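Local coordinates for protein putative peptidase (Bacteroides fragilis, PDB 5DYN) that is probably the N-terminal part of a C11 (clostripain-family) cysteine protease implicated in activating the Bacteroides fragilis toxin by proteolytic cleavage, at residues Ile23-Leu28 with Asp58-Pro63; Glu82-Gln87 with Lys96-Thr101; Ser15-Val20 with Glu109-Val114. One frame throughout, in Å; residues are numbered along the deposited sequence.

Contact 1 of 3, residues Ile23-Leu28 with Asp58-Pro63. With NA (sodium ion), chain D; NA (sodium ion), chain C.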
loop_
_atom_site.group_PDB
_atom_site.type_symbol
_atom_site.label_atom_id
_atom_site.label_comp_id
_atom_site.label_asym_id
_atom_site.label_seq_id
_atom_site.Cartn_x
_atom_site.Cartn_y
_atom_site.Cartn_z
ATOM N N ILE A 23 6.658 6.803 8.959
ATOM C CA ILE A 23 6.041 8.057 9.357
ATOM C C ILE A 23 5.152 7.766 10.561
ATOM O O ILE A 23 3.954 7.513 10.421
ATOM C CB ILE A 23 5.230 8.682 8.208
ATOM C CG1 ILE A 23 6.094 8.778 6.949
ATOM C CG2 ILE A 23 4.693 10.049 8.611
ATOM C CD1 ILE A 23 5.345 9.248 5.720
ATOM N N ALA A 24 5.753 7.787 11.747
ATOM C CA ALA A 24 5.079 7.317 12.952
ATOM C C ALA A 24 4.678 8.446 13.898
ATOM O O ALA A 24 4.241 8.191 15.020
ATOM C CB ALA A 24 5.965 6.319 13.680
ATOM N N GLN A 25 4.817 9.690 13.451
ATOM C CA GLN A 25 4.444 10.830 14.284
ATOM C C GLN A 25 2.935 11.026 14.233
ATOM O O GLN A 25 2.429 12.024 13.713
ATOM C CB GLN A 25 5.178 12.096 13.841
ATOM C CG GLN A 25 5.073 13.247 14.829
ATOM C CD GLN A 25 6.033 14.364 14.503
ATOM O OE1 GLN A 25 7.230 14.138 14.350
ATOM N NE2 GLN A 25 5.513 15.579 14.376
ATOM N N ASN A 26 2.222 10.053 14.785
ATOM C CA ASN A 26 0.774 10.022 14.730
ATOM C C ASN A 26 0.235 9.050 15.762
ATOM O O ASN A 26 0.929 8.708 16.719
ATOM C CB ASN A 26 0.306 9.639 13.326
ATOM C CG ASN A 26 1.077 8.463 12.760
ATOM O OD1 ASN A 26 1.307 7.469 13.448
ATOM N ND2 ASN A 26 1.501 8.578 11.505
ATOM N N SER A 27 -0.994 8.592 15.557
ATOM C CA SER A 27 -1.638 7.682 16.495
ATOM C C SER A 27 -0.968 6.307 16.532
ATOM O O SER A 27 -1.224 5.516 17.436
ATOM C CB SER A 27 -3.119 7.525 16.146
ATOM O OG SER A 27 -3.280 6.745 14.976
ATOM N N LEU A 28 -0.113 6.027 15.555
ATOM C CA LEU A 28 0.531 4.721 15.461
ATOM C C LEU A 28 1.872 4.684 16.182
ATOM O O LEU A 28 2.530 3.642 16.224
ATOM C CB LEU A 28 0.730 4.331 13.999
ATOM C CG LEU A 28 -0.544 4.260 13.165
ATOM C CD1 LEU A 28 -0.195 4.083 11.703
ATOM C CD2 LEU A 28 -1.435 3.131 13.656
ATOM N N ASP A 58 10.411 8.058 12.523
ATOM C CA ASP A 58 10.072 9.382 13.020
ATOM C C ASP A 58 8.832 9.293 13.902
ATOM O O ASP A 58 7.707 9.465 13.427
ATOM C CB ASP A 58 9.843 10.352 11.859
ATOM C CG ASP A 58 9.665 11.783 12.324
ATOM O OD1 ASP A 58 10.029 12.079 13.481
ATOM O OD2 ASP A 58 9.166 12.614 11.532
ATOM N N ASP A 59 9.040 9.011 15.185
ATOM C CA ASP A 59 7.931 8.857 16.122
ATOM C C ASP A 59 7.690 10.145 16.906
ATOM O O ASP A 59 7.562 11.215 16.317
ATOM C CB ASP A 59 8.188 7.684 17.073
ATOM C CG ASP A 59 9.633 7.594 17.519
ATOM O OD1 ASP A 59 10.341 8.621 17.479
ATOM O OD2 ASP A 59 10.060 6.491 17.907
ATOM N N TYR A 60 7.622 10.048 18.229
ATOM C CA TYR A 60 7.400 11.235 19.049
ATOM C C TYR A 60 8.716 11.855 19.504
ATOM O O TYR A 60 8.731 12.758 20.336
ATOM C CB TYR A 60 6.528 10.906 20.261
ATOM C CG TYR A 60 5.077 10.669 19.916
ATOM C CD1 TYR A 60 4.577 11.014 18.665
ATOM C CD2 TYR A 60 4.205 10.107 20.840
ATOM C CE1 TYR A 60 3.254 10.803 18.342
ATOM C CE2 TYR A 60 2.875 9.888 20.526
ATOM C CZ TYR A 60 2.407 10.239 19.275
ATOM O OH TYR A 60 1.089 10.024 18.952
ATOM N N SER A 61 9.819 11.361 18.954
ATOM C CA SER A 61 11.125 11.967 19.184
ATOM C C SER A 61 11.835 12.174 17.849
ATOM O O SER A 61 11.301 11.816 16.798
ATOM C CB SER A 61 11.971 11.106 20.129
ATOM O OG SER A 61 11.999 9.754 19.713
ATOM N N ALA A 62 13.031 12.753 17.898
ATOM C CA ALA A 62 13.769 13.137 16.694
ATOM C C ALA A 62 13.934 11.985 15.705
ATOM O O ALA A 62 14.208 10.854 16.105
ATOM C CB ALA A 62 15.133 13.695 17.074
ATOM N N PRO A 63 13.757 12.277 14.406
ATOM C CA PRO A 63 13.917 11.277 13.346
ATOM C C PRO A 63 15.314 10.673 13.352
ATOM O O PRO A 63 16.260 11.321 13.798
ATOM C CB PRO A 63 13.675 12.078 12.061
ATOM C CG PRO A 63 12.869 13.251 12.490
ATOM C CD PRO A 63 13.350 13.586 13.870
HETATM NA NA NA D . 9.052 12.998 15.523
HETATM NA NA NA C . 7.978 14.875 12.170
#
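Gln-25 OE1 is gripped by two sodium ions at once and shares both of them with the carboxylate of Asp-58. OE1 lies 2.4 Å from the chain C sodium ion, whose link to Asp-58 OD2 measures 2.6 Å. The other, the chain D sodium ion, is held by the same OE1 and by Asp-58 OD1, the latter at 2.4 Å. Each carboxylate oxygen thus takes one ion, OD2 also accepting a hydrogen bond from Ser-89 OG, while the single amide oxygen bridges the pair. Both side chains reach this point with CG anti to the backbone N (chi1 -168° for Gln-25, -173° for Asp-58), and the extended glutamine lays its CB and CG against the carbonyl of Asp-59. That carbonyl oxygen also binds the chain D ion, as does Ser-61 O. Glu-86 completes this site; Gln-87 O and Asp-5 of the other peptidase chain complete the second.

The backbone joins the loops more lightly: Ala-24 N gives a weak bond to Asp-58 O (3.1 Å, 131°). Farther out, Tyr-60 swings its ring beside the 23-28 loop, and its OH makes a weak bond to Asn-26 O at 2.6 Å. Within the second loop Asp-59 OD1 accepts Ser-61 N, closing an Asx turn, and takes Ser-61 OG from the same face, while OD2 pairs with Arg-64.

Two strand-end loops of the sheet are therefore joined chiefly through metal, and the sodium charges probably offset the acidic groups crowded here, allowing Asp-58 and Glu-86 to lie close together.

Contact 2 of 3, residues Glu82-Gln87 with Lys96-Thr101; sequences ENYPEQ and KKVIST. With NA (sodium ion), chain D; NA (sodium ion), chain C.
A partly buried strand-to-helix contact joins the end of strand 76-83, with the loop after it, to the side of helix 92-105, and it rests on one loose salt bridge and the edge of a tyrosine ring. Glu-82 and Lys-97 cross at about a right angle, with Glu-82 OE2 3.6 Å from Lys-97 NZ and 3.4 Å from Lys-97 CE, so the carboxylate meets the end of the lysine chain at methylene and ammonium alike. The lysine gets there fully extended, CG anti to the backbone N (chi1 171°).

Its CE also lies in the plane of the Tyr-84 ring, 3.8 Å from CE1, as the two side chains run past each other in opposite directions. Glu-82 CG covers one face of that ring, near the rim. The phenol end of Tyr-84 adds an apolar touch, with CZ 4.0 Å from Val-98 CG2.

Thr-101 faces the other carboxylate oxygen: Glu-82 OE1 is 3.5 Å from Thr-101 OG1 and 3.7 Å from Thr-101 CG2. The hydroxyl spends its proton within the helix, donating to Lys-97 O at 2.8 Å, from the opposite face of that carbonyl to Thr-101 N.

Farther along the loop, Glu-86 OE2 and Gln-87 O each bind a sodium ion. Next to the contact, Leu-65 of strand 64-70 touches both Tyr-84 and Thr-101, with Pro-63 also against the tyrosine; the helix meets the other peptidase chain through Lys-96, Ile-99 and Ser-100. Helix 92-105 leads from strand 76-83 to the parallel strand 110-116 at the other edge of the sheet, a beta-alpha-beta crossover.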
loop_
_atom_site.group_PDB
_atom_site.type_symbol
_atom_site.label_atom_id
_atom_site.label_comp_id
_atom_site.label_asym_id
_atom_site.label_seq_id
_atom_site.Cartn_x
_atom_site.Cartn_y
_atom_site.Cartn_z
ATOM N N GLU A 82 22.343 8.153 10.331
ATOM C CA GLU A 82 22.201 9.602 10.413
ATOM C C GLU A 82 21.086 9.989 11.378
ATOM O O GLU A 82 20.032 9.356 11.411
ATOM C CB GLU A 82 21.933 10.203 9.027
ATOM C CG GLU A 82 21.947 11.730 8.995
ATOM C CD GLU A 82 21.742 12.299 7.597
ATOM O OE1 GLU A 82 21.542 11.509 6.649
ATOM O OE2 GLU A 82 21.777 13.541 7.447
ATOM N N ASN A 83 21.337 11.021 12.176
ATOM C CA ASN A 83 20.296 11.619 13.001
ATOM C C ASN A 83 19.784 12.889 12.341
ATOM O O ASN A 83 20.536 13.602 11.678
ATOM C CB ASN A 83 20.809 11.920 14.413
ATOM C CG ASN A 83 21.060 10.660 15.225
ATOM O OD1 ASN A 83 22.134 10.480 15.799
ATOM N ND2 ASN A 83 20.065 9.782 15.279
ATOM N N TYR A 84 18.500 13.171 12.516
ATOM C CA TYR A 84 17.896 14.322 11.866
ATOM C C TYR A 84 17.278 15.262 12.886
ATOM O O TYR A 84 16.862 14.829 13.960
ATOM C CB TYR A 84 16.834 13.869 10.859
ATOM C CG TYR A 84 17.343 12.894 9.821
ATOM C CD1 TYR A 84 17.916 13.346 8.638
ATOM C CD2 TYR A 84 17.248 11.523 10.022
ATOM C CE1 TYR A 84 18.382 12.460 7.683
ATOM C CE2 TYR A 84 17.713 10.628 9.074
ATOM C CZ TYR A 84 18.280 11.103 7.905
ATOM O OH TYR A 84 18.743 10.221 6.955
ATOM N N PRO A 85 17.225 16.561 12.556
ATOM C CA PRO A 85 16.408 17.491 13.338
ATOM C C PRO A 85 14.941 17.157 13.141
ATOM O O PRO A 85 14.620 16.410 12.216
ATOM C CB PRO A 85 16.749 18.853 12.735
ATOM C CG PRO A 85 17.149 18.535 11.328
ATOM C CD PRO A 85 17.886 17.229 11.422
ATOM N N GLU A 86 14.064 17.687 13.984
ATOM C CA GLU A 86 12.646 17.423 13.811
ATOM C C GLU A 86 12.185 17.983 12.474
ATOM O O GLU A 86 12.582 19.078 12.077
ATOM C CB GLU A 86 11.824 18.008 14.958
ATOM C CG GLU A 86 11.528 17.018 16.085
ATOM C CD GLU A 86 10.526 15.928 15.701
ATOM O OE1 GLU A 86 10.228 15.748 14.497
ATOM O OE2 GLU A 86 10.023 15.246 16.621
ATOM N N GLN A 87 11.358 17.216 11.776
ATOM C CA GLN A 87 11.006 17.540 10.404
ATOM C C GLN A 87 9.747 16.811 9.975
ATOM O O GLN A 87 9.365 15.812 10.575
ATOM C CB GLN A 87 12.162 17.180 9.469
ATOM C CG GLN A 87 12.524 15.705 9.504
ATOM C CD GLN A 87 13.832 15.404 8.810
ATOM O OE1 GLN A 87 14.524 16.310 8.349
ATOM N NE2 GLN A 87 14.181 14.127 8.734
ATOM N N LYS A 96 13.247 12.227 0.028
ATOM C CA LYS A 96 14.319 12.150 -0.962
ATOM C C LYS A 96 15.685 12.039 -0.302
ATOM O O LYS A 96 16.487 11.177 -0.662
ATOM C CB LYS A 96 14.299 13.374 -1.879
ATOM C CG LYS A 96 13.386 13.261 -3.080
ATOM C CD LYS A 96 13.498 14.510 -3.934
ATOM C CE LYS A 96 12.495 14.507 -5.072
ATOM N NZ LYS A 96 12.585 15.760 -5.877
ATOM N N LYS A 97 15.944 12.921 0.660
ATOM C CA LYS A 97 17.213 12.928 1.383
ATOM C C LYS A 97 17.480 11.595 2.078
ATOM O O LYS A 97 18.592 11.069 2.022
ATOM C CB LYS A 97 17.244 14.060 2.413
ATOM C CG LYS A 97 18.436 13.991 3.354
ATOM C CD LYS A 97 18.498 15.182 4.302
ATOM C CE LYS A 97 19.687 15.055 5.253
ATOM N NZ LYS A 97 19.846 16.234 6.154
ATOM N N VAL A 98 16.453 11.053 2.726
ATOM C CA VAL A 98 16.581 9.790 3.444
ATOM C C VAL A 98 16.794 8.641 2.468
ATOM O O VAL A 98 17.664 7.793 2.675
ATOM C CB VAL A 98 15.344 9.512 4.318
ATOM C CG1 VAL A 98 15.451 8.148 4.975
ATOM C CG2 VAL A 98 15.187 10.597 5.369
ATOM N N ILE A 99 16.005 8.625 1.397
ATOM C CA ILE A 99 16.149 7.612 0.354
ATOM C C ILE A 99 17.557 7.630 -0.243
ATOM O O ILE A 99 18.195 6.583 -0.381
ATOM C CB ILE A 99 15.124 7.810 -0.777
ATOM C CG1 ILE A 99 13.712 7.482 -0.294
ATOM C CG2 ILE A 99 15.463 6.926 -1.957
ATOM C CD1 ILE A 99 12.652 7.702 -1.355
ATOM N N SER A 100 18.025 8.827 -0.590
ATOM C CA SER A 100 19.360 9.013 -1.152
ATOM C C SER A 100 20.439 8.490 -0.216
ATOM O O SER A 100 21.298 7.715 -0.628
ATOM C CB SER A 100 19.615 10.487 -1.461
ATOM O OG SER A 100 18.841 10.914 -2.567
ATOM N N THR A 101 20.387 8.916 1.042
ATOM C CA THR A 101 21.350 8.464 2.041
ATOM C C THR A 101 21.320 6.948 2.188
ATOM O O THR A 101 22.362 6.293 2.213
ATOM C CB THR A 101 21.081 9.103 3.413
ATOM O OG1 THR A 101 21.084 10.531 3.289
ATOM C CG2 THR A 101 22.143 8.680 4.414
HETATM NA NA NA D . 9.052 12.998 15.523
HETATM NA NA NA C . 7.978 14.875 12.170
#

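Contact 3 of 3, residues Ser15-Val20 with Glu109-Val114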
loop_
_atom_site.group_PDB
_atom_site.type_symbol
_atom_site.label_atom_id
_atom_site.label_comp_id
_atom_site.label_asym_id
_atom_site.label_seq_id
_atom_site.Cartn_x
_atom_site.Cartn_y
_atom_site.Cartn_z
ATOM N N SER A 15 23.224 -9.593 -2.893
ATOM C CA SER A 15 22.909 -8.630 -1.845
ATOM C C SER A 15 21.593 -7.887 -2.091
ATOM O O SER A 15 21.169 -7.713 -3.235
ATOM C CB SER A 15 24.057 -7.630 -1.711
ATOM O OG SER A 15 24.291 -6.962 -2.940
ATOM N N ARG A 16 20.950 -7.451 -1.012
ATOM C CA ARG A 16 19.731 -6.653 -1.123
ATOM C C ARG A 16 19.659 -5.586 -0.036
ATOM O O ARG A 16 20.038 -5.827 1.109
ATOM C CB ARG A 16 18.491 -7.543 -1.054
ATOM C CG ARG A 16 17.206 -6.809 -1.405
ATOM C CD ARG A 16 15.985 -7.510 -0.843
ATOM N NE ARG A 16 15.793 -8.844 -1.407
ATOM C CZ ARG A 16 15.035 -9.109 -2.468
ATOM N NH1 ARG A 16 14.394 -8.130 -3.094
ATOM N NH2 ARG A 16 14.919 -10.356 -2.905
ATOM N N THR A 17 19.168 -4.405 -0.401
ATOM C CA THR A 17 18.970 -3.322 0.559
ATOM C C THR A 17 17.496 -2.942 0.654
ATOM O O THR A 17 16.851 -2.662 -0.356
ATOM C CB THR A 17 19.789 -2.071 0.186
ATOM O OG1 THR A 17 21.188 -2.377 0.238
ATOM C CG2 THR A 17 19.489 -0.928 1.148
ATOM N N VAL A 18 16.965 -2.939 1.873
ATOM C CA VAL A 18 15.576 -2.556 2.094
ATOM C C VAL A 18 15.483 -1.401 3.084
ATOM O O VAL A 18 15.983 -1.487 4.204
ATOM C CB VAL A 18 14.736 -3.740 2.617
ATOM C CG1 VAL A 18 13.306 -3.295 2.901
ATOM C CG2 VAL A 18 14.758 -4.892 1.622
ATOM N N LEU A 19 14.848 -0.313 2.659
ATOM C CA LEU A 19 14.606 0.823 3.538
ATOM C C LEU A 19 13.172 0.794 4.052
ATOM O O LEU A 19 12.225 0.777 3.263
ATOM C CB LEU A 19 14.880 2.139 2.808
ATOM C CG LEU A 19 14.426 3.435 3.486
ATOM C CD1 LEU A 19 15.114 3.623 4.828
ATOM C CD2 LEU A 19 14.683 4.627 2.581
ATOM N N VAL A 20 13.015 0.773 5.372
ATOM C CA VAL A 20 11.689 0.845 5.973
ATOM C C VAL A 20 11.420 2.271 6.439
ATOM O O VAL A 20 12.064 2.766 7.364
ATOM C CB VAL A 20 11.538 -0.133 7.150
ATOM C CG1 VAL A 20 10.159 -0.001 7.774
ATOM C CG2 VAL A 20 11.769 -1.560 6.679
ATOM N N GLU A 109 22.426 -5.703 -5.031
ATOM C CA GLU A 109 21.935 -6.327 -6.251
ATOM C C GLU A 109 20.454 -6.030 -6.436
ATOM O O GLU A 109 20.006 -5.725 -7.539
ATOM C CB GLU A 109 22.175 -7.836 -6.215
ATOM C CG GLU A 109 21.552 -8.597 -7.365
ATOM C CD GLU A 109 21.888 -10.071 -7.319
ATOM O OE1 GLU A 109 23.092 -10.403 -7.264
ATOM O OE2 GLU A 109 20.952 -10.900 -7.335
ATOM N N LYS A 110 19.697 -6.122 -5.346
ATOM C CA LYS A 110 18.269 -5.833 -5.378
ATOM C C LYS A 110 17.888 -4.800 -4.321
ATOM O O LYS A 110 18.628 -4.566 -3.365
ATOM C CB LYS A 110 17.457 -7.117 -5.182
ATOM C CG LYS A 110 17.812 -8.218 -6.164
ATOM C CD LYS A 110 16.683 -9.215 -6.340
ATOM C CE LYS A 110 17.031 -10.222 -7.424
ATOM N NZ LYS A 110 15.845 -10.978 -7.902
ATOM N N TYR A 111 16.726 -4.181 -4.504
ATOM C CA TYR A 111 16.240 -3.174 -3.572
ATOM C C TYR A 111 14.769 -3.386 -3.241
ATOM O O TYR A 111 14.044 -4.064 -3.968
ATOM C CB TYR A 111 16.443 -1.770 -4.142
ATOM C CG TYR A 111 17.882 -1.441 -4.456
ATOM C CD1 TYR A 111 18.756 -1.036 -3.456
ATOM C CD2 TYR A 111 18.366 -1.533 -5.753
ATOM C CE1 TYR A 111 20.074 -0.729 -3.741
ATOM C CE2 TYR A 111 19.682 -1.231 -6.049
ATOM C CZ TYR A 111 20.532 -0.829 -5.040
ATOM O OH TYR A 111 21.843 -0.529 -5.329
ATOM N N GLY A 112 14.339 -2.795 -2.133
ATOM C CA GLY A 112 12.945 -2.807 -1.743
ATOM C C GLY A 112 12.688 -1.658 -0.792
ATOM O O GLY A 112 13.619 -1.150 -0.162
ATOM N N MET A 113 11.436 -1.229 -0.692
ATOM C CA MET A 113 11.097 -0.193 0.271
ATOM C C MET A 113 9.773 -0.495 0.957
ATOM O O MET A 113 8.811 -0.938 0.323
ATOM C CB MET A 113 11.048 1.185 -0.397
ATOM C CG MET A 113 11.177 2.334 0.597
ATOM S SD MET A 113 11.229 3.974 -0.149
ATOM C CE MET A 113 12.478 3.732 -1.401
ATOM N N VAL A 114 9.747 -0.259 2.267
ATOM C CA VAL A 114 8.554 -0.450 3.078
ATOM C C VAL A 114 7.997 0.899 3.508
ATOM O O VAL A 114 8.738 1.783 3.942
ATOM C CB VAL A 114 8.852 -1.306 4.325
ATOM C CG1 VAL A 114 7.599 -1.484 5.171
ATOM C CG2 VAL A 114 9.419 -2.650 3.913
#
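Arg-16 to Val-20 and Lys-110 to Val-114 form a parallel ladder, their axes 4.7 Å apart and 13° from alignment. Its hydrogen bonds alternate in direction: Lys-110 N to Ser-15 O, Thr-17 N to Lys-110 O, Gly-112 N to Thr-17 O, Leu-19 N to Gly-112 O, and Val-114 N to Leu-19 O, nearly straight at 170°. Alpha-carbon hydrogens also reach these carbonyls, as from Val-18 CA to Gly-112 O (3.3 Å). At the N-terminal end Ser-15 turns OG back between its backbone N and carbonyl carbon (chi1 58°), where it accepts Glu-109 N at 3.1 Å.

These are the first and last strands of the five-stranded sheet, consistent with the caspase-like fold of clan CD. Strand 110-116 is outermost within this chain, but Met-113 and Val-114 pair with a strand of the other peptidase chain, continuing the sheet.

Apolar contacts line both faces. Val-20 and Val-114 lie side by side, Val-20 CG2 3.8 Å from Val-114 CB; on the other face Leu-19 CB meets Met-113 CG, and Thr-17 CB lies 3.9 Å from Tyr-111 CD1, beside Phe-103 of helix 92-105.

On the valine face, Lys-110 CB lies over one face of the Arg-16 guanidinium, toward its rim, 3.8 Å from NH1. From the other chain, Asp-26 forms a salt bridge with NH1, Ser-74 O accepts NH2, and Glu-76 pairs with Lys-110 NZ.

In the fold
From the N terminus, strand 16-23 enters through contact 3 and runs on directly into the first loop of contact 1. Helix 29-43 and strand 51-58 follow, and contact 1 closes this loop at the ends of the two parallel strands. Strands 64-70 and 76-83 come next; contact 2 then closes a short loop onto helix 92-105, after contact 1 in series. Helix and final strand carry the chain to the far edge, where contact 3 closes the largest loop, with the other two nested inside. Contacts 1 and 2 share the sodium pair, whereas Ile-99 packs on Leu-19 and Met-113, tying the helix of contact 2 to the ladder of contact 3.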